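Local coordinates for nitrogenase molybdenum-iron protein alpha chain (Clostridium pasteurianum, PDB 4WES) that forms, with the beta chain, the molybdenum-iron component of nitrogenase, which carries the iron-molybdenum cofactor and reduces dinitrogen to ammonium, at residues I323-K337 and V496-Y508. Residues are numbered along the deposited sequence; the frame is centred on the assembly and turned at random.
Sequences IQDDLDYFKEKLQGK and VVNFGHELVNGIY
Phe330 lays its ring flat on the backbone of Gly500. Gly500 CA sits 3.5 Å from the centre of the Phe330 ring, 8° off the ring normal, a CH-pi contact. Phe330 CG stands beside its own backbone N and anti to its carbonyl carbon (chi1 -57°), which turns the ring back over Asp326 O. The ring thus lies between a carbonyl of its own helix and Gly500 of the other. Its edge is turned to the face of His501, with the planes at 80°, a T-shaped pair. His501 is held from its own edge as well. Its NE2 donates a nearly straight hydrogen bond of 2.8 Å to Asp326 OD1, in the imidazole plane. It meets OD1 on the anti side, tilted out of the carboxylate plane. The carboxylate and imidazole planes stand nearly at right angles. Bond and T-shaped contact together probably hold the rotation of the imidazole. Tyr329 meets the same ring rim to rim, which completes an aromatic cluster.

Segments 323-334 and 496-507, parts of helices 306-334 and 492-507, run in the same general direction, their axes 9.8 Å apart and crossing at 30°. The packing is knobs-into-holes: Phe330 fits among Val497, Gly500, His501 and Val504, and Val504 among Tyr329, Phe330, Lys333 and Leu334. Helix 352-357 packs against Val496 and Leu503 of helix 492-507. Beyond Lys337 the chain enters strand 338-343 of the mixed sheet.

At one end, Ile323 CG2 presses tightly on Val497 CG2 at 3.5 Å. Towards the other, Leu334 splits its branches, CD1 to Leu503 CD2 and CD2 to Ile507 CG1. Tyr508 OH then donates to Lys333 O at 2.6 Å, on a lone pair in the carbonyl plane. Water links Lys337 NZ to the same hydroxyl, weakly on the tyrosine side.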
# COMPACT_ATOMS: atom_id res chain seq x y z
N ILE A 323 32.58 9.49 -16.44
CA ILE A 323 31.23 9.62 -16.95
C ILE A 323 31.13 9.58 -18.48
O ILE A 323 30.02 9.68 -19.03
CB ILE A 323 30.55 10.89 -16.40
CG1 ILE A 323 31.21 12.16 -16.91
CG2 ILE A 323 30.49 10.84 -14.90
CD1 ILE A 323 30.47 13.44 -16.54
N GLN A 324 32.26 9.48 -19.17
CA GLN A 324 32.22 9.62 -20.63
C GLN A 324 31.31 8.61 -21.32
O GLN A 324 30.64 8.96 -22.29
CB GLN A 324 33.63 9.61 -21.23
CG GLN A 324 33.63 9.97 -22.72
CD GLN A 324 33.24 11.42 -22.97
OE1 GLN A 324 33.85 12.35 -22.42
NE2 GLN A 324 32.25 11.62 -23.78
N ASP A 325 31.24 7.39 -20.81
CA ASP A 325 30.32 6.41 -21.38
C ASP A 325 28.87 6.87 -21.29
O ASP A 325 28.07 6.66 -22.21
CB ASP A 325 30.48 5.05 -20.75
CG ASP A 325 31.76 4.35 -21.10
OD1 ASP A 325 32.47 4.75 -22.03
OD2 ASP A 325 32.03 3.32 -20.41
N ASP A 326 28.49 7.46 -20.16
CA ASP A 326 27.15 8.01 -20.01
C ASP A 326 26.94 9.15 -20.99
O ASP A 326 25.90 9.24 -21.64
CB ASP A 326 26.93 8.52 -18.58
CG ASP A 326 26.98 7.43 -17.53
OD1 ASP A 326 26.00 6.72 -17.35
OD2 ASP A 326 28.04 7.35 -16.81
N LEU A 327 27.92 10.06 -21.08
CA LEU A 327 27.79 11.20 -21.98
C LEU A 327 27.58 10.72 -23.40
O LEU A 327 26.77 11.31 -24.15
CB LEU A 327 29.03 12.09 -21.92
CG LEU A 327 29.39 12.64 -20.54
CD1 LEU A 327 30.61 13.54 -20.64
CD2 LEU A 327 28.24 13.37 -19.92
N ASP A 328 28.31 9.71 -23.82
CA ASP A 328 28.17 9.16 -25.20
C ASP A 328 26.77 8.62 -25.42
O ASP A 328 26.17 8.81 -26.49
CB ASP A 328 29.18 8.05 -25.43
CG ASP A 328 30.62 8.51 -25.50
OD1 ASP A 328 31.51 7.63 -25.37
OD2 ASP A 328 30.90 9.74 -25.61
N TYR A 329 26.22 7.94 -24.42
CA TYR A 329 24.88 7.39 -24.47
C TYR A 329 23.84 8.49 -24.60
O TYR A 329 22.92 8.36 -25.40
CB TYR A 329 24.64 6.55 -23.22
CG TYR A 329 23.26 5.95 -23.06
CD1 TYR A 329 22.88 4.86 -23.82
CD2 TYR A 329 22.39 6.40 -22.10
CE1 TYR A 329 21.66 4.27 -23.67
CE2 TYR A 329 21.14 5.82 -21.95
CZ TYR A 329 20.79 4.74 -22.74
OH TYR A 329 19.55 4.14 -22.61
N PHE A 330 23.98 9.56 -23.82
CA PHE A 330 23.00 10.64 -23.92
C PHE A 330 22.96 11.19 -25.34
O PHE A 330 21.88 11.46 -25.90
CB PHE A 330 23.31 11.74 -22.92
CG PHE A 330 23.39 11.28 -21.49
CD1 PHE A 330 22.65 10.23 -21.02
CD2 PHE A 330 24.28 11.92 -20.61
CE1 PHE A 330 22.77 9.82 -19.70
CE2 PHE A 330 24.41 11.51 -19.31
CZ PHE A 330 23.65 10.46 -18.85
N LYS A 331 24.14 11.45 -25.90
CA LYS A 331 24.21 11.98 -27.26
C LYS A 331 23.60 10.99 -28.26
O LYS A 331 22.83 11.38 -29.15
CB LYS A 331 25.64 12.37 -27.62
CG LYS A 331 25.74 13.02 -29.00
CD LYS A 331 27.09 13.64 -29.24
CE LYS A 331 27.16 14.33 -30.59
NZ LYS A 331 28.57 14.69 -30.87
N GLU A 332 23.93 9.70 -28.14
CA GLU A 332 23.36 8.70 -29.02
C GLU A 332 21.82 8.73 -28.98
O GLU A 332 21.15 8.64 -30.01
CB GLU A 332 23.87 7.29 -28.66
CG GLU A 332 23.45 6.22 -29.66
CD GLU A 332 23.18 4.86 -29.04
OE1 GLU A 332 23.86 4.44 -28.07
OE2 GLU A 332 22.27 4.19 -29.57
N LYS A 333 21.28 8.82 -27.78
CA LYS A 333 19.85 8.68 -27.58
C LYS A 333 19.06 9.95 -27.85
O LYS A 333 17.83 9.88 -28.10
CB LYS A 333 19.58 8.18 -26.17
CG LYS A 333 20.06 6.77 -25.91
CD LYS A 333 19.36 5.73 -26.78
CE LYS A 333 19.70 4.32 -26.32
NZ LYS A 333 18.91 3.27 -27.03
N LEU A 334 19.72 11.12 -27.79
CA LEU A 334 19.01 12.39 -27.85
C LEU A 334 19.36 13.25 -29.04
O LEU A 334 18.63 14.19 -29.34
CB LEU A 334 19.21 13.19 -26.56
CG LEU A 334 18.75 12.51 -25.30
CD1 LEU A 334 19.28 13.30 -24.10
CD2 LEU A 334 17.24 12.36 -25.27
N GLN A 335 20.44 12.95 -29.74
CA GLN A 335 20.86 13.87 -30.76
C GLN A 335 19.80 14.01 -31.85
O GLN A 335 19.13 13.05 -32.23
CB GLN A 335 22.23 13.57 -31.34
CG GLN A 335 22.29 12.30 -32.09
CD GLN A 335 23.73 11.96 -32.50
OE1 GLN A 335 24.59 12.84 -32.61
NE2 GLN A 335 23.99 10.69 -32.71
N GLY A 336 19.68 15.23 -32.35
CA GLY A 336 18.70 15.53 -33.40
C GLY A 336 17.35 15.91 -32.91
O GLY A 336 16.47 16.22 -33.73
N LYS A 337 17.13 15.89 -31.61
CA LYS A 337 15.86 16.32 -31.06
C LYS A 337 15.87 17.81 -30.77
O LYS A 337 16.93 18.45 -30.74
CB LYS A 337 15.58 15.51 -29.80
CG LYS A 337 15.43 14.05 -30.12
CD LYS A 337 15.18 13.20 -28.94
CE LYS A 337 15.23 11.74 -29.25
NZ LYS A 337 14.09 11.37 -30.13
N VAL A 496 25.31 15.97 -14.55
CA VAL A 496 25.09 15.71 -15.97
C VAL A 496 24.53 14.28 -16.14
O VAL A 496 23.63 14.06 -16.94
CB VAL A 496 26.38 15.89 -16.80
CG1 VAL A 496 26.10 15.66 -18.27
CG2 VAL A 496 26.99 17.26 -16.61
N VAL A 497 25.13 13.33 -15.42
CA VAL A 497 24.70 11.94 -15.52
C VAL A 497 23.26 11.79 -15.01
O VAL A 497 22.44 11.11 -15.64
CB VAL A 497 25.69 11.04 -14.78
CG1 VAL A 497 25.19 9.60 -14.74
CG2 VAL A 497 27.08 11.14 -15.42
N ASN A 498 22.95 12.40 -13.86
CA ASN A 498 21.60 12.30 -13.32
C ASN A 498 20.58 12.89 -14.32
O ASN A 498 19.52 12.28 -14.59
CB ASN A 498 21.50 12.97 -11.98
CG ASN A 498 22.36 12.32 -10.93
OD1 ASN A 498 22.64 11.12 -10.99
ND2 ASN A 498 22.71 13.09 -9.90
N PHE A 499 20.89 14.07 -14.82
CA PHE A 499 20.01 14.77 -15.74
C PHE A 499 19.84 13.97 -17.03
O PHE A 499 18.72 13.79 -17.51
CB PHE A 499 20.62 16.15 -16.06
CG PHE A 499 19.83 16.94 -17.06
CD1 PHE A 499 20.12 16.92 -18.41
CD2 PHE A 499 18.78 17.75 -16.67
CE1 PHE A 499 19.37 17.64 -19.34
CE2 PHE A 499 18.05 18.48 -17.59
CZ PHE A 499 18.35 18.41 -18.90
N GLY A 500 20.94 13.49 -17.59
CA GLY A 500 20.84 12.78 -18.86
C GLY A 500 20.05 11.51 -18.78
O GLY A 500 19.23 11.23 -19.66
N HIS A 501 20.23 10.72 -17.73
CA HIS A 501 19.46 9.50 -17.61
C HIS A 501 17.99 9.78 -17.42
O HIS A 501 17.14 9.05 -17.94
CB HIS A 501 20.02 8.55 -16.54
CG HIS A 501 21.20 7.78 -17.02
ND1 HIS A 501 21.13 6.88 -18.06
CD2 HIS A 501 22.50 7.85 -16.64
CE1 HIS A 501 22.34 6.39 -18.26
NE2 HIS A 501 23.20 6.98 -17.44
N GLU A 502 17.66 10.80 -16.63
CA GLU A 502 16.27 11.15 -16.47
C GLU A 502 15.65 11.60 -17.80
O GLU A 502 14.47 11.32 -18.08
CB GLU A 502 16.10 12.20 -15.37
CG GLU A 502 16.28 11.62 -13.99
CD GLU A 502 15.16 10.68 -13.54
OE1 GLU A 502 14.06 10.84 -14.00
OE2 GLU A 502 15.43 9.85 -12.65
N LEU A 503 16.41 12.34 -18.59
CA LEU A 503 15.92 12.85 -19.85
C LEU A 503 15.69 11.73 -20.85
O LEU A 503 14.62 11.65 -21.49
CB LEU A 503 16.85 13.92 -20.38
CG LEU A 503 16.36 14.63 -21.66
CD1 LEU A 503 14.96 15.17 -21.50
CD2 LEU A 503 17.35 15.73 -22.01
N VAL A 504 16.67 10.86 -21.00
CA VAL A 504 16.50 9.68 -21.87
C VAL A 504 15.32 8.86 -21.38
O VAL A 504 14.46 8.44 -22.18
CB VAL A 504 17.80 8.83 -21.88
CG1 VAL A 504 17.55 7.51 -22.60
CG2 VAL A 504 18.91 9.60 -22.52
N ASN A 505 15.22 8.61 -20.08
CA ASN A 505 14.11 7.82 -19.57
C ASN A 505 12.76 8.46 -19.93
O ASN A 505 11.77 7.77 -20.21
CB ASN A 505 14.22 7.65 -18.05
CG ASN A 505 15.28 6.66 -17.63
OD1 ASN A 505 15.89 6.03 -18.48
ND2 ASN A 505 15.47 6.51 -16.32
N GLY A 506 12.69 9.80 -19.87
CA GLY A 506 11.47 10.49 -20.24
C GLY A 506 11.10 10.32 -21.70
O GLY A 506 9.95 10.00 -22.04
N ILE A 507 12.07 10.52 -22.59
CA ILE A 507 11.80 10.46 -24.01
C ILE A 507 11.35 9.07 -24.42
O ILE A 507 10.47 8.95 -25.27
CB ILE A 507 13.06 10.86 -24.81
CG1 ILE A 507 13.38 12.36 -24.67
CG2 ILE A 507 12.97 10.47 -26.28
CD1 ILE A 507 12.40 13.31 -25.34
N TYR A 508 11.95 8.05 -23.84
CA TYR A 508 11.75 6.65 -24.26
C TYR A 508 10.70 5.91 -23.44
O TYR A 508 10.51 4.70 -23.61
CB TYR A 508 13.11 5.92 -24.32
CG TYR A 508 13.94 6.44 -25.46
CD1 TYR A 508 13.87 5.89 -26.70
CD2 TYR A 508 14.82 7.49 -25.30
CE1 TYR A 508 14.62 6.35 -27.75
CE2 TYR A 508 15.55 7.99 -26.34
CZ TYR A 508 15.46 7.42 -27.58
OH TYR A 508 16.20 7.89 -28.65
O HOH W 1 17.37 4.73 -29.49
O HOH W 2 13.74 8.60 -30.31